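Side-chain contacts in aminotransferase class I and II (Streptococcus suis 89/1591, PDB 3OP7), which probably transfers amino groups between amino acids and keto acids, using pyridoxal phosphate held as a Schiff base on a lysine: residues L324-E329 and S365-R370; L98-E103 and R245-Y250. One frame throughout, in Å; residues are numbered along the deposited sequence.

Interactions 1 and 2 lie on opposite sides of the chain's centre, their own centres about 45 Å apart, and share no helix or strand. Interaction 1 joins two helices beside the small antiparallel sheet toward the C-terminal end and is partly buried, with one exposed carboxylate at its border; no other subunit touches it. Interaction 2 is wholly buried, joins the end of a helix of the large mixed sheet's domain to a loop, and lies against the second subunit. Neither has a hydrogen bond across its segments. One phenylalanine ring against a helix makes interaction 1, whereas the tyrosines of interaction 2 send their hydroxyls to the partner chain.

Interaction 1: residues L324-E329 and S365-R370; sequences LQLLQE and SQFLRR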
loop_
_atom_site.group_PDB
_atom_site.type_symbol
_atom_site.label_atom_id
_atom_site.label_comp_id
_atom_site.label_asym_id
_atom_site.label_seq_id
_atom_site.Cartn_x
_atom_site.Cartn_y
_atom_site.Cartn_z
ATOM N N LEU A 324 -23.366 -5.846 19.417
ATOM C CA LEU A 324 -23.773 -7.100 18.759
ATOM C C LEU A 324 -25.290 -7.269 18.839
ATOM O O LEU A 324 -25.948 -7.629 17.863
ATOM C CB LEU A 324 -23.096 -8.320 19.402
ATOM C CG LEU A 324 -21.588 -8.551 19.165
ATOM C CD1 LEU A 324 -21.051 -9.566 20.216
ATOM C CD2 LEU A 324 -21.327 -9.020 17.736
ATOM N N GLN A 325 -25.834 -7.017 20.021
ATOM C CA GLN A 325 -27.277 -7.107 20.224
ATOM C C GLN A 325 -28.046 -6.071 19.423
ATOM O O GLN A 325 -29.059 -6.397 18.821
ATOM C CB GLN A 325 -27.612 -6.943 21.692
ATOM C CG GLN A 325 -27.226 -8.116 22.535
ATOM C CD GLN A 325 -27.743 -7.977 23.968
ATOM O OE1 GLN A 325 -27.112 -8.458 24.917
ATOM N NE2 GLN A 325 -28.879 -7.296 24.127
ATOM N N LEU A 326 -27.577 -4.827 19.432
ATOM C CA LEU A 326 -28.184 -3.760 18.621
ATOM C C LEU A 326 -28.179 -4.132 17.133
ATOM O O LEU A 326 -29.178 -3.952 16.409
ATOM C CB LEU A 326 -27.421 -2.453 18.824
ATOM C CG LEU A 326 -27.793 -1.281 17.917
ATOM C CD1 LEU A 326 -29.181 -0.733 18.292
ATOM C CD2 LEU A 326 -26.697 -0.228 17.955
ATOM N N LEU A 327 -27.068 -4.692 16.687
ATOM C CA LEU A 327 -26.954 -5.132 15.300
ATOM C C LEU A 327 -27.962 -6.251 14.997
ATOM O O LEU A 327 -28.702 -6.160 14.015
ATOM C CB LEU A 327 -25.517 -5.580 14.993
ATOM C CG LEU A 327 -25.214 -6.105 13.586
ATOM C CD1 LEU A 327 -25.451 -5.002 12.569
ATOM C CD2 LEU A 327 -23.755 -6.594 13.498
ATOM N N GLN A 328 -28.016 -7.287 15.836
ATOM C CA GLN A 328 -28.885 -8.447 15.613
ATOM C C GLN A 328 -30.363 -8.046 15.652
ATOM O O GLN A 328 -31.176 -8.488 14.836
ATOM C CB GLN A 328 -28.617 -9.523 16.682
ATOM C CG GLN A 328 -27.240 -10.204 16.591
ATOM C CD GLN A 328 -26.885 -10.988 17.851
ATOM O OE1 GLN A 328 -27.715 -11.178 18.739
ATOM N NE2 GLN A 328 -25.642 -11.446 17.927
ATOM N N GLU A 329 -30.700 -7.212 16.626
ATOM C CA GLU A 329 -32.093 -6.827 16.861
ATOM C C GLU A 329 -32.650 -5.678 15.995
ATOM O O GLU A 329 -33.853 -5.661 15.724
ATOM C CB GLU A 329 -32.295 -6.486 18.337
ATOM C CG GLU A 329 -32.130 -7.688 19.239
ATOM C CD GLU A 329 -32.622 -7.424 20.662
ATOM O OE1 GLU A 329 -33.567 -6.623 20.840
ATOM O OE2 GLU A 329 -32.059 -8.016 21.601
ATOM N N SER A 365 -32.265 4.583 19.949
ATOM C CA SER A 365 -33.136 5.001 21.072
ATOM C C SER A 365 -34.176 3.933 21.447
ATOM O O SER A 365 -34.489 3.757 22.628
ATOM C CB SER A 365 -33.847 6.323 20.760
ATOM O OG SER A 365 -32.901 7.375 20.738
ATOM N N GLN A 366 -34.699 3.230 20.442
ATOM C CA GLN A 366 -35.605 2.091 20.682
ATOM C C GLN A 366 -34.928 1.008 21.521
ATOM O O GLN A 366 -35.500 0.506 22.489
ATOM C CB GLN A 366 -36.062 1.470 19.356
ATOM C CG GLN A 366 -37.290 2.103 18.684
ATOM C CD GLN A 366 -37.634 1.373 17.394
ATOM O OE1 GLN A 366 -37.578 0.143 17.349
ATOM N NE2 GLN A 366 -37.971 2.120 16.336
ATOM N N PHE A 367 -33.702 0.661 21.134
ATOM C CA PHE A 367 -32.900 -0.309 21.855
ATOM C C PHE A 367 -32.638 0.174 23.286
ATOM O O PHE A 367 -32.809 -0.585 24.240
ATOM C CB PHE A 367 -31.577 -0.547 21.099
ATOM C CG PHE A 367 -30.797 -1.719 21.597
ATOM C CD1 PHE A 367 -31.363 -2.990 21.636
ATOM C CD2 PHE A 367 -29.485 -1.562 22.025
ATOM C CE1 PHE A 367 -30.627 -4.090 22.104
ATOM C CE2 PHE A 367 -28.757 -2.649 22.492
ATOM C CZ PHE A 367 -29.321 -3.911 22.527
ATOM N N LEU A 368 -32.287 1.448 23.429
ATOM C CA LEU A 368 -31.979 2.031 24.750
ATOM C C LEU A 368 -33.152 2.055 25.724
ATOM O O LEU A 368 -32.940 1.965 26.939
ATOM C CB LEU A 368 -31.384 3.443 24.616
ATOM C CG LEU A 368 -29.928 3.500 24.143
ATOM C CD1 LEU A 368 -29.615 4.859 23.544
ATOM C CD2 LEU A 368 -28.958 3.168 25.278
ATOM N N ARG A 369 -34.387 2.163 25.222
ATOM C CA ARG A 369 -35.571 2.061 26.111
ATOM C C ARG A 369 -35.653 0.695 26.838
ATOM O O ARG A 369 -36.269 0.601 27.895
ATOM C CB ARG A 369 -36.879 2.369 25.357
ATOM C CG ARG A 369 -37.177 3.880 25.222
ATOM N N ARG A 370 -35.001 -0.337 26.293
ATOM C CA ARG A 370 -34.904 -1.649 26.948
ATOM C C ARG A 370 -34.031 -1.653 28.229
ATOM O O ARG A 370 -34.130 -2.588 29.030
ATOM C CB ARG A 370 -34.411 -2.734 25.972
ATOM C CG ARG A 370 -35.200 -2.849 24.657
#
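Phe367 turns its CG anti to the backbone N (chi1 -168°), and Leu326 does the same (chi1 172°), which brings the phenyl ring against the helix containing Leu326 and the leucine's branch back alongside the ring's root. This is helix-to-helix packing in the small C-terminal domain expected of a fold-type I aminotransferase: helix 319-330 meets the last turns of helix 354-368, with the CA atoms of Leu326 and Phe367 6.7 Å apart. The ring does most of the work. One of its faces lies on the backbone of the facing helix, with Leu326 CA 4.0 Å above the ring plane over its centre. Leu326 CB adds a CH-pi contact over that face, 25° off the ring normal. Farther along the leucine, CD1 reaches Phe367 CB at 3.7 Å, which packs the root of the aromatic side chain. Gln325 reaches the far end of the ring obliquely, and its amide plane stands nearly perpendicular to the ring. Glu329 brings its carboxylate to the ring edge, again with the two planes at right angles. Glu329 is exposed at the border of the contact, while Phe367 and Leu326 are buried. Phe322, from helix 319-330 itself, and Phe371 stack edge-to-face with the Phe367 ring; Val332 and Leu334, which follow that helix, pack on Leu326. At the ring's outer end, Phe367 CZ approaches Gln325 CB to 3.6 Å, and Glu329 OE1 lies 4.1 Å from Phe367 CE1.

Interaction 2: residues L98-E103 and R245-Y250; sequences LYSLIE and RDYRDY
Tyr247 lays one face of its ring over the backbone of Ser100, whose CA stands 4.3 Å above the ring plane, offset toward the rim. The serine's hydroxyl reaches the root of the same side chain: Ser100 OG is 3.2 Å from Tyr247 CB, and its distance to Tyr247 CG is 3.4 Å. This closeness is not a hydrogen bond between the two segments. With OG anti to the carbonyl carbon and beside the backbone N (chi1 -70°), the serine instead bonds to the carbonyl oxygen of Leu96, one turn back in its own helix, so its buried polar atom is satisfied while CB packs 3.9 Å from Tyr247 CD2. A looser aromatic contact lies alongside. Tyr99 and Tyr250 cross at about a right angle, and Tyr99 CE2 comes 4.1 Å from Tyr250 CB, an oblique meeting of a ring carbon with the base of the other tyrosine. A backbone bond from Tyr250 N to Tyr247 O ties together the turn that presents these two tyrosines. All three phenol hydroxyls bond to the second subunit: Tyr99 OH to Ser124 OG, Tyr247 OH to Gly1 N and Tyr250 OH to Pro5 O of that chain. The contact therefore belongs to the dimer interface as well as to the monomer. It packs the C-terminal end of helix 89-101 against the loop between helices 238-244 and 257-268; Leu244 of the former helix touches Ser100, while Leu98 and Leu101 rest on Met157 of strand 157-161 in the large mixed sheet.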
loop_
_atom_site.group_PDB
_atom_site.type_symbol
_atom_site.label_atom_id
_atom_site.label_comp_id
_atom_site.label_asym_id
_atom_site.label_seq_id
_atom_site.Cartn_x
_atom_site.Cartn_y
_atom_site.Cartn_z
ATOM N N LEU A 98 6.621 5.304 9.480
ATOM C CA LEU A 98 7.046 4.466 10.594
ATOM C C LEU A 98 8.027 3.405 10.156
ATOM O O LEU A 98 9.059 3.163 10.784
ATOM C CB LEU A 98 5.789 3.884 11.282
ATOM C CG LEU A 98 4.878 4.964 11.899
ATOM C CD1 LEU A 98 3.467 4.423 12.129
ATOM C CD2 LEU A 98 5.487 5.477 13.212
ATOM N N TYR A 99 7.730 2.772 9.047
ATOM C CA TYR A 99 8.594 1.712 8.586
ATOM C C TYR A 99 9.989 2.252 8.200
ATOM O O TYR A 99 11.019 1.582 8.433
ATOM C CB TYR A 99 7.909 0.997 7.442
ATOM C CG TYR A 99 8.332 -0.408 7.161
ATOM C CD1 TYR A 99 8.924 -1.205 8.123
ATOM C CD2 TYR A 99 8.165 -0.944 5.913
ATOM C CE1 TYR A 99 9.343 -2.507 7.836
ATOM C CE2 TYR A 99 8.566 -2.250 5.631
ATOM C CZ TYR A 99 9.140 -3.020 6.597
ATOM O OH TYR A 99 9.562 -4.304 6.277
ATOM N N SER A 100 10.042 3.449 7.628
ATOM C CA SER A 100 11.289 4.052 7.171
ATOM C C SER A 100 12.136 4.497 8.365
ATOM O O SER A 100 13.380 4.326 8.361
ATOM C CB SER A 100 10.995 5.273 6.278
ATOM O OG SER A 100 10.434 4.878 5.043
ATOM N N LEU A 101 11.488 5.093 9.365
ATOM C CA LEU A 101 12.214 5.820 10.392
ATOM C C LEU A 101 12.426 5.096 11.703
ATOM O O LEU A 101 13.345 5.451 12.441
ATOM C CB LEU A 101 11.556 7.196 10.659
ATOM C CG LEU A 101 11.508 8.109 9.434
ATOM C CD1 LEU A 101 10.698 9.364 9.811
ATOM C CD2 LEU A 101 12.912 8.464 8.900
ATOM N N ILE A 102 11.587 4.128 12.024
ATOM C CA ILE A 102 11.626 3.529 13.344
ATOM C C ILE A 102 12.539 2.317 13.332
ATOM O O ILE A 102 12.399 1.422 12.486
ATOM C CB ILE A 102 10.218 3.169 13.847
ATOM C CG1 ILE A 102 9.380 4.430 14.036
ATOM C CG2 ILE A 102 10.272 2.388 15.185
ATOM C CD1 ILE A 102 10.032 5.557 14.879
ATOM N N GLU A 103 13.476 2.292 14.279
ATOM C CA GLU A 103 14.466 1.220 14.432
ATOM C C GLU A 103 14.216 0.442 15.715
ATOM O O GLU A 103 13.681 0.992 16.685
ATOM C CB GLU A 103 15.860 1.812 14.507
ATOM C CG GLU A 103 16.148 2.889 13.519
ATOM C CD GLU A 103 16.896 2.437 12.328
ATOM O OE1 GLU A 103 16.451 1.431 11.720
ATOM O OE2 GLU A 103 17.938 3.095 12.014
ATOM N N ARG A 245 11.912 8.429 0.442
ATOM C CA ARG A 245 11.864 8.129 -0.991
ATOM C C ARG A 245 12.514 6.804 -1.351
ATOM O O ARG A 245 12.248 6.264 -2.428
ATOM C CB ARG A 245 12.598 9.182 -1.797
ATOM C CG ARG A 245 11.957 10.508 -1.901
ATOM C CD ARG A 245 12.708 11.254 -2.979
ATOM N NE ARG A 245 11.877 12.317 -3.444
ATOM C CZ ARG A 245 11.968 13.533 -2.947
ATOM N NH1 ARG A 245 12.912 13.787 -2.055
ATOM N NH2 ARG A 245 11.154 14.489 -3.363
ATOM N N ASP A 246 13.380 6.317 -0.479
ATOM C CA ASP A 246 14.116 5.112 -0.740
ATOM C C ASP A 246 13.481 3.847 -0.149
ATOM O O ASP A 246 14.095 2.772 -0.209
ATOM C CB ASP A 246 15.545 5.259 -0.238
ATOM C CG ASP A 246 16.386 6.231 -1.101
ATOM O OD1 ASP A 246 16.149 6.372 -2.349
ATOM O OD2 ASP A 246 17.289 6.839 -0.498
ATOM N N TYR A 247 12.285 3.985 0.429
ATOM C CA TYR A 247 11.577 2.860 1.064
ATOM C C TYR A 247 10.192 2.571 0.480
ATOM O O TYR A 247 9.553 1.579 0.849
ATOM C CB TYR A 247 11.436 3.091 2.562
ATOM C CG TYR A 247 12.758 3.123 3.254
ATOM C CD1 TYR A 247 13.353 1.944 3.718
ATOM C CD2 TYR A 247 13.445 4.314 3.396
ATOM C CE1 TYR A 247 14.593 1.977 4.317
ATOM C CE2 TYR A 247 14.664 4.364 3.992
ATOM C CZ TYR A 247 15.244 3.196 4.452
ATOM O OH TYR A 247 16.503 3.279 5.021
ATOM N N ARG A 248 9.726 3.376 -0.483
ATOM C CA ARG A 248 8.384 3.170 -1.013
ATOM C C ARG A 248 8.210 1.846 -1.796
ATOM O O ARG A 248 7.102 1.383 -1.894
ATOM C CB ARG A 248 7.929 4.399 -1.829
ATOM C CG ARG A 248 7.816 5.624 -0.893
ATOM C CD ARG A 248 7.508 7.001 -1.574
ATOM N NE ARG A 248 6.214 7.053 -2.243
ATOM C CZ ARG A 248 6.018 6.990 -3.551
ATOM N NH1 ARG A 248 7.041 6.841 -4.390
ATOM N NH2 ARG A 248 4.783 7.041 -4.037
ATOM N N ASP A 249 9.262 1.224 -2.326
ATOM C CA ASP A 249 9.068 -0.072 -2.972
ATOM C C ASP A 249 8.831 -1.204 -1.971
ATOM O O ASP A 249 8.449 -2.308 -2.374
ATOM C CB ASP A 249 10.180 -0.481 -3.932
ATOM C CG ASP A 249 10.270 0.410 -5.161
ATOM O OD1 ASP A 249 9.562 1.430 -5.210
ATOM O OD2 ASP A 249 11.072 0.031 -6.040
ATOM N N TYR A 250 9.000 -0.964 -0.683
ATOM C CA TYR A 250 8.640 -2.039 0.241
ATOM C C TYR A 250 7.157 -2.120 0.417
ATOM O O TYR A 250 6.645 -3.155 0.849
ATOM C CB TYR A 250 9.264 -1.781 1.622
ATOM C CG TYR A 250 10.720 -2.094 1.736
ATOM C CD1 TYR A 250 11.191 -3.408 1.677
ATOM C CD2 TYR A 250 11.662 -1.088 1.924
ATOM C CE1 TYR A 250 12.483 -3.686 1.842
ATOM C CE2 TYR A 250 12.983 -1.359 2.084
ATOM C CZ TYR A 250 13.420 -2.674 2.051
ATOM O OH TYR A 250 14.763 -3.064 2.150
#